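Local coordinates for uncharacterized protein (Methanothermobacter thermautotrophicus, PDB 1IHN) that is of unknown function but belongs to the DUF498/DUF598 family and adopts a compact alpha/beta fold that was new when its structure was solved, at residues 62-67 against 103-108; 24-29 against 54-59. One frame throughout, in Å; residues are numbered along the deposited sequence.

Interaction 1: 62-67 against 103-108; sequences PESIII and RRVAAI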
loop_
_atom_site.group_PDB
_atom_site.type_symbol
_atom_site.label_atom_id
_atom_site.label_comp_id
_atom_site.label_asym_id
_atom_site.label_seq_id
_atom_site.Cartn_x
_atom_site.Cartn_y
_atom_site.Cartn_z
ATOM N N PRO A 62 3.496 8.766 -9.767
ATOM C CA PRO A 62 2.071 8.745 -9.433
ATOM C C PRO A 62 1.618 10.112 -8.930
ATOM O O PRO A 62 2.431 10.910 -8.469
ATOM C CB PRO A 62 1.993 7.675 -8.350
ATOM C CG PRO A 62 3.289 7.863 -7.622
ATOM C CD PRO A 62 4.287 8.048 -8.749
ATOM N N GLU A 63 0.320 10.375 -9.025
ATOM C CA GLU A 63 -0.243 11.641 -8.568
ATOM C C GLU A 63 -0.647 11.484 -7.108
ATOM O O GLU A 63 -0.981 12.457 -6.429
ATOM C CB GLU A 63 -1.479 12.001 -9.395
ATOM C CG GLU A 63 -1.231 12.112 -10.886
ATOM C CD GLU A 63 -2.519 12.169 -11.681
ATOM O OE1 GLU A 63 -3.316 11.214 -11.582
ATOM O OE2 GLU A 63 -2.738 13.164 -12.401
ATOM N N SER A 64 -0.619 10.244 -6.635
ATOM C CA SER A 64 -0.996 9.953 -5.263
ATOM C C SER A 64 -0.532 8.580 -4.817
ATOM O O SER A 64 -0.674 7.588 -5.540
ATOM C CB SER A 64 -2.519 10.043 -5.113
ATOM O OG SER A 64 -2.950 9.553 -3.852
ATOM N N ILE A 65 0.021 8.533 -3.611
ATOM C CA ILE A 65 0.483 7.285 -3.036
ATOM C C ILE A 65 -0.319 7.029 -1.777
ATOM O O ILE A 65 -0.335 7.849 -0.861
ATOM C CB ILE A 65 1.978 7.334 -2.666
ATOM C CG1 ILE A 65 2.833 7.390 -3.939
ATOM C CG2 ILE A 65 2.335 6.114 -1.833
ATOM C CD1 ILE A 65 4.334 7.402 -3.686
ATOM N N ILE A 66 -0.996 5.889 -1.741
ATOM C CA ILE A 66 -1.793 5.523 -0.591
ATOM C C ILE A 66 -1.106 4.392 0.150
ATOM O O ILE A 66 -0.678 3.408 -0.451
ATOM C CB ILE A 66 -3.200 5.057 -1.011
ATOM C CG1 ILE A 66 -3.905 6.176 -1.787
ATOM C CG2 ILE A 66 -4.001 4.654 0.221
ATOM C CD1 ILE A 66 -5.296 5.826 -2.261
ATOM N N ILE A 67 -0.999 4.540 1.462
ATOM C CA ILE A 67 -0.380 3.524 2.287
ATOM C C ILE A 67 -1.409 2.960 3.252
ATOM O O ILE A 67 -1.986 3.693 4.059
ATOM C CB ILE A 67 0.800 4.103 3.091
ATOM C CG1 ILE A 67 1.886 4.585 2.129
ATOM C CG2 ILE A 67 1.350 3.054 4.058
ATOM C CD1 ILE A 67 3.072 5.222 2.809
ATOM N N ARG A 103 -7.080 8.815 -11.721
ATOM C CA ARG A 103 -5.789 9.269 -11.197
ATOM C C ARG A 103 -4.697 8.203 -11.223
ATOM O O ARG A 103 -4.974 7.020 -11.027
ATOM C CB ARG A 103 -5.940 9.764 -9.755
ATOM C CG ARG A 103 -6.832 10.984 -9.573
ATOM C CD ARG A 103 -6.496 12.070 -10.579
ATOM N NE ARG A 103 -7.242 11.902 -11.825
ATOM C CZ ARG A 103 -6.877 12.423 -12.992
ATOM N NH1 ARG A 103 -5.767 13.142 -13.076
ATOM N NH2 ARG A 103 -7.623 12.231 -14.072
ATOM N N ARG A 104 -3.459 8.626 -11.479
ATOM C CA ARG A 104 -2.323 7.701 -11.480
ATOM C C ARG A 104 -2.073 7.424 -10.004
ATOM O O ARG A 104 -1.383 8.192 -9.330
ATOM C CB ARG A 104 -1.072 8.349 -12.084
ATOM C CG ARG A 104 -1.089 8.508 -13.593
ATOM C CD ARG A 104 0.157 9.242 -14.089
ATOM N NE ARG A 104 1.382 8.446 -14.009
ATOM C CZ ARG A 104 1.654 7.399 -14.785
ATOM N NH1 ARG A 104 0.786 7.006 -15.707
ATOM N NH2 ARG A 104 2.805 6.754 -14.654
ATOM N N VAL A 105 -2.650 6.338 -9.503
ATOM C CA VAL A 105 -2.505 5.986 -8.096
ATOM C C VAL A 105 -1.703 4.710 -7.888
ATOM O O VAL A 105 -1.765 3.781 -8.688
ATOM C CB VAL A 105 -3.887 5.798 -7.427
ATOM C CG1 VAL A 105 -3.732 5.736 -5.910
ATOM C CG2 VAL A 105 -4.815 6.923 -7.830
ATOM N N ALA A 106 -0.949 4.683 -6.797
ATOM C CA ALA A 106 -0.141 3.536 -6.427
ATOM C C ALA A 106 -0.349 3.345 -4.931
ATOM O O ALA A 106 -0.714 4.286 -4.225
ATOM C CB ALA A 106 1.323 3.803 -6.731
ATOM N N ALA A 107 -0.120 2.134 -4.442
ATOM C CA ALA A 107 -0.308 1.878 -3.025
ATOM C C ALA A 107 0.565 0.770 -2.468
ATOM O O ALA A 107 1.074 -0.078 -3.200
ATOM C CB ALA A 107 -1.782 1.557 -2.748
ATOM N N ILE A 108 0.749 0.817 -1.156
ATOM C CA ILE A 108 1.494 -0.194 -0.427
ATOM C C ILE A 108 0.503 -0.546 0.671
ATOM O O ILE A 108 0.125 0.306 1.476
ATOM C CB ILE A 108 2.795 0.356 0.201
ATOM C CG1 ILE A 108 3.739 0.854 -0.899
ATOM C CG2 ILE A 108 3.455 -0.735 1.030
ATOM C CD1 ILE A 108 5.104 1.306 -0.405
#
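Glu63 grips the loop that leads into strand 105-109 through both its backbone and its side chain. Its N donates to Arg104 O at 2.8 Å, and Glu63 OE1 accepts from Arg104 N at 2.6 Å, on the anti side and 24° out of the carboxylate plane. With CG anti to its carbonyl carbon (chi1 -58°) and the chain extended beyond, the carboxylate reaches across to Arg103 as well, where NH1 forms a salt bridge with Glu63 OE2 at 3.1 Å that is weak as a hydrogen bond. The Arg104 guanidinium turns elsewhere, to the carbonyls of Glu60 and Lys61.

Ile66 carries the parallel pairing onward. Ile66 N bonds to Ala106 O at 3.0 Å and Ile66 O accepts from Ile108 N at 3.0 Å, so one residue bridges two partners, as parallel strands do; the axes of strand segments 64-67 and 105-108 approach to 4.7 Å. On the face turned to helix 88-100, the Ile66 and Val105 side chains pass at an oblique angle, Ile66 CD1 lying 4.0 Å from Val105 CG1. The chemistry thus changes along the pair: charged in the loops just before the strands, then backbone N-H...O bonds flanked by aliphatic side chains, which implies a buried apolar ladder that ends, at its N-terminal side, in an exposed charged cluster.

Interaction 2: 24-29 against 54-59; sequences VVHVDG and LEELLE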
loop_
_atom_site.group_PDB
_atom_site.type_symbol
_atom_site.label_atom_id
_atom_site.label_comp_id
_atom_site.label_asym_id
_atom_site.label_seq_id
_atom_site.Cartn_x
_atom_site.Cartn_y
_atom_site.Cartn_z
ATOM N N VAL A 24 2.361 -4.275 -3.033
ATOM C CA VAL A 24 2.589 -2.969 -3.623
ATOM C C VAL A 24 1.758 -2.944 -4.910
ATOM O O VAL A 24 1.909 -3.819 -5.770
ATOM C CB VAL A 24 4.071 -2.770 -4.010
ATOM C CG1 VAL A 24 4.243 -1.446 -4.757
ATOM C CG2 VAL A 24 4.950 -2.807 -2.764
ATOM N N VAL A 25 0.867 -1.965 -5.027
ATOM C CA VAL A 25 0.062 -1.825 -6.232
ATOM C C VAL A 25 0.681 -0.691 -7.056
ATOM O O VAL A 25 0.738 0.462 -6.621
ATOM C CB VAL A 25 -1.415 -1.507 -5.893
ATOM C CG1 VAL A 25 -2.221 -1.344 -7.171
ATOM C CG2 VAL A 25 -2.006 -2.638 -5.062
ATOM N N HIS A 26 1.165 -1.041 -8.242
ATOM C CA HIS A 26 1.806 -0.092 -9.139
ATOM C C HIS A 26 0.795 0.723 -9.955
ATOM O O HIS A 26 -0.363 0.335 -10.102
ATOM C CB HIS A 26 2.762 -0.863 -10.053
ATOM C CG HIS A 26 3.831 -1.599 -9.303
ATOM N ND1 HIS A 26 5.046 -1.030 -8.986
ATOM C CD2 HIS A 26 3.831 -2.825 -8.724
ATOM C CE1 HIS A 26 5.745 -1.869 -8.244
ATOM N NE2 HIS A 26 5.031 -2.966 -8.068
ATOM N N VAL A 27 1.245 1.858 -10.476
ATOM C CA VAL A 27 0.392 2.746 -11.257
ATOM C C VAL A 27 -0.344 2.047 -12.397
ATOM O O VAL A 27 -1.499 2.361 -12.678
ATOM C CB VAL A 27 1.218 3.917 -11.834
ATOM C CG1 VAL A 27 0.408 4.681 -12.873
ATOM C CG2 VAL A 27 1.635 4.851 -10.705
ATOM N N ASP A 28 0.317 1.094 -13.042
ATOM C CA ASP A 28 -0.281 0.371 -14.161
ATOM C C ASP A 28 -1.183 -0.811 -13.779
ATOM O O ASP A 28 -1.676 -1.524 -14.656
ATOM C CB ASP A 28 0.823 -0.125 -15.098
ATOM C CG ASP A 28 1.818 -1.031 -14.396
ATOM O OD1 ASP A 28 1.559 -1.418 -13.235
ATOM O OD2 ASP A 28 2.855 -1.358 -15.009
ATOM N N GLY A 29 -1.389 -1.034 -12.484
ATOM C CA GLY A 29 -2.242 -2.136 -12.068
ATOM C C GLY A 29 -1.484 -3.382 -11.648
ATOM O O GLY A 29 -2.084 -4.343 -11.166
ATOM N N LEU A 54 9.110 3.422 -0.716
ATOM C CA LEU A 54 8.343 4.202 -1.693
ATOM C C LEU A 54 9.145 4.491 -2.961
ATOM O O LEU A 54 8.575 4.801 -4.010
ATOM C CB LEU A 54 7.919 5.541 -1.090
ATOM C CG LEU A 54 7.026 5.562 0.151
ATOM C CD1 LEU A 54 6.885 6.998 0.629
ATOM C CD2 LEU A 54 5.662 4.967 -0.168
ATOM N N GLU A 55 10.466 4.396 -2.854
ATOM C CA GLU A 55 11.359 4.676 -3.972
ATOM C C GLU A 55 10.960 4.000 -5.284
ATOM O O GLU A 55 10.997 4.633 -6.344
ATOM C CB GLU A 55 12.799 4.298 -3.599
ATOM C CG GLU A 55 13.850 4.787 -4.594
ATOM C CD GLU A 55 15.266 4.740 -4.033
ATOM O OE1 GLU A 55 15.709 3.652 -3.605
ATOM O OE2 GLU A 55 15.940 5.793 -4.026
ATOM N N GLU A 56 10.574 2.727 -5.226
ATOM C CA GLU A 56 10.191 2.029 -6.446
ATOM C C GLU A 56 8.927 2.624 -7.062
ATOM O O GLU A 56 8.700 2.502 -8.260
ATOM C CB GLU A 56 9.995 0.528 -6.182
ATOM C CG GLU A 56 8.760 0.141 -5.369
ATOM C CD GLU A 56 8.536 -1.374 -5.347
ATOM O OE1 GLU A 56 8.457 -1.978 -6.434
ATOM O OE2 GLU A 56 8.435 -1.964 -4.252
ATOM N N LEU A 57 8.108 3.278 -6.247
ATOM C CA LEU A 57 6.878 3.878 -6.748
ATOM C C LEU A 57 7.094 5.274 -7.327
ATOM O O LEU A 57 6.445 5.654 -8.299
ATOM C CB LEU A 57 5.825 3.941 -5.636
ATOM C CG LEU A 57 5.314 2.584 -5.138
ATOM C CD1 LEU A 57 4.254 2.798 -4.057
ATOM C CD2 LEU A 57 4.735 1.787 -6.314
ATOM N N LEU A 58 8.015 6.026 -6.733
ATOM C CA LEU A 58 8.310 7.382 -7.178
ATOM C C LEU A 58 8.728 7.436 -8.644
ATOM O O LEU A 58 8.576 8.463 -9.309
ATOM C CB LEU A 58 9.413 7.986 -6.303
ATOM C CG LEU A 58 9.112 8.046 -4.803
ATOM C CD1 LEU A 58 10.327 8.569 -4.057
ATOM C CD2 LEU A 58 7.904 8.936 -4.553
ATOM N N GLU A 59 9.248 6.321 -9.144
ATOM C CA GLU A 59 9.699 6.231 -10.530
ATOM C C GLU A 59 8.516 6.212 -11.500
ATOM O O GLU A 59 8.613 6.686 -12.633
ATOM C CB GLU A 59 10.530 4.960 -10.707
ATOM C CG GLU A 59 11.583 4.765 -9.625
ATOM C CD GLU A 59 12.186 3.372 -9.637
ATOM O OE1 GLU A 59 11.421 2.393 -9.487
ATOM O OE2 GLU A 59 13.420 3.254 -9.790
#
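Val24 meets the helical segment tip to tip with Leu57: Val24 CG1 lies 3.6 Å from Leu57 CD2, the closest apolar approach between 24-29 and 54-59. The other branch, Val24 CG2, faces the carboxylate of Glu56 at 3.9 Å from OE2. Val25 points its side chain away from the helix, and its carbonyl O stands 4.2 Å from the same Leu57 CD2.

At His26 the imidazole swings toward the helix, its CG beside the backbone N (chi1 -60°). Val24 CG1 sits over one ring face, 3.7 Å above the plane and offset toward the rim. Glu56 OE1 comes instead at the ring edge, in plane, 3.3 Å from His26 CE1, with carboxylate and ring planes 63° apart. Leu57 CD2 is 3.9 Å from His26 ND1. Both ring nitrogens have partners beyond the two segments, ND1 with Glu60 and NE2 with Thr32, which fix the ring's rotation. Replacing the ring by an alanine's methyl would probably leave the Glu60 carboxylate and the Thr32 hydroxyl without these partners and open a gap beside Leu57 and Val24.

From Val27 the chain leaves the helix in a type I turn, His26 to Gly29, closed by Gly29 N to His26 O at 2.9 Å; the Val27 amide is held by the second carboxylate oxygen of Glu60. Gly29 has a positive phi (99°), where a CB would press on the preceding carbonyl.

The contact therefore joins the end of strand 23-25 to the short helix 52-58. Leu57 also rests on Ala106 and Ile108 of strand 105-109, Val24 and Glu56 touch Thr32 of strand 31-33, and Leu54 extends the helix's footing onto strand 64-68.

Both segments of interaction 2 precede those of interaction 1 in the chain, with helix 52-58 leading directly into strand 64-68. Their centres lie about 7 Å apart. Both draw on the five-stranded mixed sheet, in which strand 105-109 runs between 23-25 and 64-68; Ala107 O and Val25 N, 2.6 Å apart, probably hydrogen-bond across that junction. Interaction 1 is a parallel pairing within the sheet, whereas interaction 2 sets helix 52-58 against one face of it. Pro62 CD packs 3.3 Å from Leu57 O, so the two contacts also touch directly, consistent with one continuous core rather than separate subdomains.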